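Local coordinates for glycosyl hydrolase (Rhizobium leguminosarum bv. trifolii, PDB 5NDX), which probably hydrolyses O-glycosidic bonds as a family 39 glycosidase, the bacterial orthologue of human alpha-L-iduronidase, at residues P596-D608 / R612-S621. The protein carries 2 engineered substitutions. Numbering follows the deposited sequence.
Engineered in segment 596-608: Glu598 (natural residue Gln). Unlike the reference sequence in segment 596-608: Arg607 (reference His). Unlike the reference sequence in segment 612-621: Leu618 (reference Val), Ser619 (reference Phe). With SO4 (sulfate ion), chain G.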
loop_
_atom_site.group_PDB
_atom_site.type_symbol
_atom_site.label_atom_id
_atom_site.label_comp_id
_atom_site.label_asym_id
_atom_site.label_seq_id
_atom_site.Cartn_x
_atom_site.Cartn_y
_atom_site.Cartn_z
ATOM N N PRO A 596 11.200 14.065 -22.922
ATOM C CA PRO A 596 10.246 14.101 -24.011
ATOM C C PRO A 596 10.793 14.899 -25.207
ATOM O O PRO A 596 11.474 15.891 -24.995
ATOM C CB PRO A 596 9.060 14.857 -23.414
ATOM C CG PRO A 596 9.634 15.678 -22.334
ATOM C CD PRO A 596 10.758 14.865 -21.775
ATOM N N PRO A 597 10.486 14.473 -26.437
ATOM C CA PRO A 597 10.854 15.307 -27.585
ATOM C C PRO A 597 10.013 16.584 -27.618
ATOM O O PRO A 597 9.093 16.759 -26.820
ATOM C CB PRO A 597 10.559 14.401 -28.778
ATOM C CG PRO A 597 9.424 13.541 -28.317
ATOM C CD PRO A 597 9.576 13.374 -26.824
ATOM N N GLU A 598 10.354 17.507 -28.506
ATOM C CA GLU A 598 9.582 18.736 -28.652
ATOM C C GLU A 598 8.211 18.467 -29.266
ATOM O O GLU A 598 8.065 17.562 -30.085
ATOM C CB GLU A 598 10.349 19.768 -29.475
ATOM C CG GLU A 598 11.483 20.427 -28.698
ATOM C CD GLU A 598 11.945 21.738 -29.324
ATOM O OE1 GLU A 598 11.094 22.600 -29.684
ATOM O OE2 GLU A 598 13.176 21.911 -29.448
ATOM N N GLY A 599 7.224 19.261 -28.845
ATOM C CA GLY A 599 5.815 19.088 -29.232
ATOM C C GLY A 599 5.354 17.655 -28.974
ATOM O O GLY A 599 4.828 16.978 -29.889
ATOM N N VAL A 600 5.638 17.174 -27.754
ATOM C CA VAL A 600 5.362 15.765 -27.389
ATOM C C VAL A 600 3.848 15.567 -27.228
ATOM O O VAL A 600 3.182 16.343 -26.579
ATOM C CB VAL A 600 6.094 15.317 -26.097
ATOM C CG1 VAL A 600 5.670 16.139 -24.882
ATOM C CG2 VAL A 600 5.888 13.822 -25.842
ATOM N N ARG A 601 3.325 14.528 -27.843
ATOM C CA ARG A 601 1.996 14.041 -27.510
ATOM C C ARG A 601 2.107 12.585 -26.987
ATOM O O ARG A 601 2.756 11.735 -27.622
ATOM C CB ARG A 601 1.095 14.125 -28.747
ATOM C CG ARG A 601 -0.383 13.974 -28.450
ATOM C CD ARG A 601 -1.285 14.405 -29.621
ATOM N NE ARG A 601 -2.697 14.412 -29.193
ATOM C CZ ARG A 601 -3.311 15.394 -28.510
ATOM N NH1 ARG A 601 -2.676 16.521 -28.183
ATOM N NH2 ARG A 601 -4.595 15.267 -28.161
ATOM N N TYR A 602 1.443 12.323 -25.857
ATOM C CA TYR A 602 1.410 11.018 -25.189
ATOM C C TYR A 602 0.138 10.278 -25.558
ATOM O O TYR A 602 -0.870 10.900 -25.804
ATOM C CB TYR A 602 1.507 11.204 -23.672
ATOM C CG TYR A 602 2.891 11.602 -23.224
ATOM C CD1 TYR A 602 3.948 10.682 -23.256
ATOM C CD2 TYR A 602 3.156 12.893 -22.794
ATOM C CE1 TYR A 602 5.229 11.037 -22.857
ATOM C CE2 TYR A 602 4.430 13.265 -22.370
ATOM C CZ TYR A 602 5.455 12.337 -22.427
ATOM O OH TYR A 602 6.686 12.721 -22.046
ATOM N N ALA A 603 0.225 8.962 -25.667
ATOM C CA ALA A 603 -0.933 8.068 -25.799
ATOM C C ALA A 603 -0.721 6.840 -24.872
ATOM O O ALA A 603 0.418 6.401 -24.695
ATOM C CB ALA A 603 -1.101 7.601 -27.239
ATOM N N VAL A 604 -1.790 6.362 -24.235
ATOM C CA VAL A 604 -1.750 5.158 -23.426
ATOM C C VAL A 604 -2.743 4.150 -24.007
ATOM O O VAL A 604 -3.888 4.529 -24.267
ATOM C CB VAL A 604 -2.046 5.483 -21.947
ATOM C CG1 VAL A 604 -1.986 4.221 -21.124
ATOM C CG2 VAL A 604 -1.014 6.453 -21.407
ATOM N N CYS A 605 -2.287 2.909 -24.251
ATOM C CA CYS A 605 -3.096 1.800 -24.754
ATOM C C CYS A 605 -3.198 0.734 -23.682
ATOM O O CYS A 605 -2.236 0.506 -22.966
ATOM C CB CYS A 605 -2.435 1.188 -26.006
ATOM S SG CYS A 605 -2.098 2.497 -27.254
ATOM N N ALA A 606 -4.340 0.066 -23.580
ATOM C CA ALA A 606 -4.463 -1.128 -22.774
ATOM C C ALA A 606 -4.264 -2.324 -23.679
ATOM O O ALA A 606 -4.590 -2.244 -24.871
ATOM C CB ALA A 606 -5.792 -1.192 -22.059
ATOM N N ARG A 607 -3.638 -3.376 -23.131
ATOM C CA ARG A 607 -3.437 -4.664 -23.793
ATOM C C ARG A 607 -3.898 -5.776 -22.872
ATOM O O ARG A 607 -3.560 -5.774 -21.694
ATOM C CB ARG A 607 -1.988 -4.903 -24.149
ATOM C CG ARG A 607 -1.580 -4.257 -25.446
ATOM C CD ARG A 607 -0.428 -4.992 -26.121
ATOM N NE ARG A 607 -0.012 -4.147 -27.235
ATOM C CZ ARG A 607 -0.542 -4.166 -28.454
ATOM N NH1 ARG A 607 -1.475 -5.051 -28.783
ATOM N NH2 ARG A 607 -0.111 -3.304 -29.374
ATOM N N ASP A 608 -4.718 -6.677 -23.384
ATOM C CA ASP A 608 -5.148 -7.781 -22.590
ATOM C C ASP A 608 -4.118 -8.907 -22.728
ATOM O O ASP A 608 -3.168 -8.819 -23.522
ATOM C CB ASP A 608 -6.565 -8.219 -22.923
ATOM C CG ASP A 608 -6.727 -8.802 -24.325
ATOM O OD1 ASP A 608 -5.735 -9.192 -24.969
ATOM O OD2 ASP A 608 -7.905 -8.862 -24.762
ATOM N N ARG A 612 -4.524 -8.331 -27.410
ATOM C CA ARG A 612 -5.357 -7.341 -28.089
ATOM C C ARG A 612 -5.209 -5.947 -27.469
ATOM O O ARG A 612 -5.272 -5.803 -26.262
ATOM C CB ARG A 612 -6.818 -7.766 -28.077
ATOM C CG ARG A 612 -7.048 -9.082 -28.817
ATOM C CD ARG A 612 -8.483 -9.575 -28.665
ATOM N NE ARG A 612 -8.737 -9.933 -27.258
ATOM C CZ ARG A 612 -9.478 -10.957 -26.839
ATOM N NH1 ARG A 612 -10.071 -11.778 -27.681
ATOM N NH2 ARG A 612 -9.669 -11.130 -25.541
ATOM N N ARG A 613 -5.027 -4.951 -28.314
ATOM C CA ARG A 613 -4.950 -3.551 -27.921
ATOM C C ARG A 613 -6.317 -2.950 -27.790
ATOM O O ARG A 613 -7.194 -3.275 -28.556
ATOM C CB ARG A 613 -4.162 -2.730 -28.939
ATOM C CG ARG A 613 -3.610 -1.464 -28.303
ATOM C CD ARG A 613 -2.847 -0.501 -29.233
ATOM N NE ARG A 613 -3.469 -0.045 -30.483
ATOM C CZ ARG A 613 -4.646 0.554 -30.636
ATOM N NH1 ARG A 613 -5.472 0.743 -29.627
ATOM N NH2 ARG A 613 -5.034 0.932 -31.844
ATOM N N SER A 614 -6.507 -2.061 -26.825
ATOM C CA SER A 614 -7.772 -1.322 -26.717
ATOM C C SER A 614 -7.875 -0.547 -28.021
ATOM O O SER A 614 -6.911 0.129 -28.384
ATOM C CB SER A 614 -7.804 -0.364 -25.531
ATOM O OG SER A 614 -6.639 0.432 -25.476
ATOM N N GLU A 615 -8.989 -0.747 -28.747
ATOM C CA GLU A 615 -9.280 -0.096 -30.069
ATOM C C GLU A 615 -9.033 1.436 -30.084
ATOM O O GLU A 615 -8.596 2.017 -31.076
ATOM C CB GLU A 615 -10.731 -0.391 -30.491
ATOM C CG GLU A 615 -10.889 -1.726 -31.215
ATOM C CD GLU A 615 -12.329 -2.223 -31.240
ATOM O OE1 GLU A 615 -12.533 -3.423 -31.528
ATOM O OE2 GLU A 615 -13.258 -1.424 -30.964
ATOM N N LEU A 616 -9.300 2.043 -28.942
ATOM C CA LEU A 616 -8.987 3.405 -28.655
ATOM C C LEU A 616 -7.715 3.381 -27.742
ATOM O O LEU A 616 -7.653 2.628 -26.768
ATOM C CB LEU A 616 -10.219 3.957 -27.921
ATOM C CG LEU A 616 -10.762 5.378 -27.601
ATOM C CD1 LEU A 616 -12.281 5.232 -27.579
ATOM C CD2 LEU A 616 -10.312 6.065 -26.286
ATOM N N CYS A 617 -6.742 4.212 -28.089
ATOM C CA CYS A 617 -5.780 4.736 -27.153
ATOM C C CYS A 617 -6.296 6.045 -26.522
ATOM O O CYS A 617 -7.251 6.609 -27.003
ATOM C CB CYS A 617 -4.389 4.802 -27.816
ATOM S SG CYS A 617 -3.907 3.052 -28.202
ATOM N N LEU A 618 -5.764 6.394 -25.357
ATOM C CA LEU A 618 -6.104 7.608 -24.621
ATOM C C LEU A 618 -4.965 8.583 -24.849
ATOM O O LEU A 618 -3.830 8.259 -24.525
ATOM C CB LEU A 618 -6.230 7.300 -23.124
ATOM C CG LEU A 618 -7.059 8.257 -22.286
ATOM C CD1 LEU A 618 -6.506 9.637 -22.298
ATOM C CD2 LEU A 618 -8.412 8.322 -22.920
ATOM N N SER A 619 -5.267 9.758 -25.381
ATOM C CA SER A 619 -4.288 10.810 -25.674
ATOM C C SER A 619 -4.350 11.992 -24.718
ATOM O O SER A 619 -5.347 12.170 -24.008
ATOM C CB SER A 619 -4.492 11.363 -27.089
ATOM O OG SER A 619 -4.083 10.398 -28.047
ATOM N N ARG A 620 -3.223 12.715 -24.674
ATOM C CA ARG A 620 -3.085 14.135 -24.257
ATOM C C ARG A 620 -1.600 14.541 -23.985
ATOM O O ARG A 620 -0.693 13.868 -24.482
ATOM C CB ARG A 620 -4.073 14.569 -23.139
ATOM C CG ARG A 620 -5.376 15.133 -23.728
ATOM C CD ARG A 620 -5.255 16.553 -24.296
ATOM N NE ARG A 620 -3.955 16.816 -24.938
ATOM C CZ ARG A 620 -3.315 17.991 -24.971
ATOM N NH1 ARG A 620 -2.115 18.062 -25.545
ATOM N NH2 ARG A 620 -3.852 19.101 -24.461
ATOM N N SER A 621 -1.359 15.683 -23.319
ATOM C CA SER A 621 -0.007 16.095 -22.817
ATOM C C SER A 621 -0.151 17.296 -21.878
ATOM O O SER A 621 -1.184 17.430 -21.216
ATOM C CB SER A 621 1.002 16.414 -23.945
ATOM O OG SER A 621 2.286 16.732 -23.414
HETATM S S SO4 G . -1.576 -3.501 -32.428
HETATM O O1 SO4 G . -1.326 -4.359 -33.614
HETATM O O2 SO4 G . -2.209 -4.308 -31.363
HETATM O O3 SO4 G . -0.290 -2.949 -31.942
HETATM O O4 SO4 G . -2.478 -2.385 -32.796
#
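Val600 O receives a weak hydrogen bond from Ser621 OG where the last strand of the chain closes an antiparallel beta hairpin, 601-607 against 618-620, a worked example of a hairpin whose register is broken midway and stitched by a disulfide. Strand 618-620 edges a C-terminal antiparallel sheet, across 601-607 from 566-572 and away from the ligand pocket. The Arg601 and Arg620 guanidiniums bring like charges to close quarters, planes 15° apart, although Arg620 is poorly ordered. Tyr602 and Arg620 form a hydrogen-bonded pair; the Tyr602 side chain rises on the face shared with Val604 and Leu618, its OH hydrogen-bonded to His593. Val604 pairs likewise with Leu618, Val604 N 2.8 Å from Leu618 O, with the non-hydrogen-bonded Ala603 and Ser619 between. At Cys605 the SG, turned anti to its own carbonyl carbon (chi1 -53°), meets Cys617 SG at 2.1 Å and joins the two segments just where the register slips by two residues. Beyond the slip Ser614 OG accepts from Ala606 N at 3.0 Å and donates to Leu616 O, tying the loop to itself, while Ser614 N returns to Ala606 O. Arg613 CB lies over one face of the extended Arg607's guanidinium, whose NH1 and NH2 hold a sulfate, probably from the crystallisation liquor. Asp608 OD1 takes Arg612 N, and OD2 accepts both NE and NH2; an alanine here would probably leave Arg612 N and NE without these acceptors and the guanidinium, still paired with Asp527, freer to turn. Asp608 OD2 meets Arg612 NE at 2.8 Å through its syn lone pair, only 2° out of the guanidinium plane.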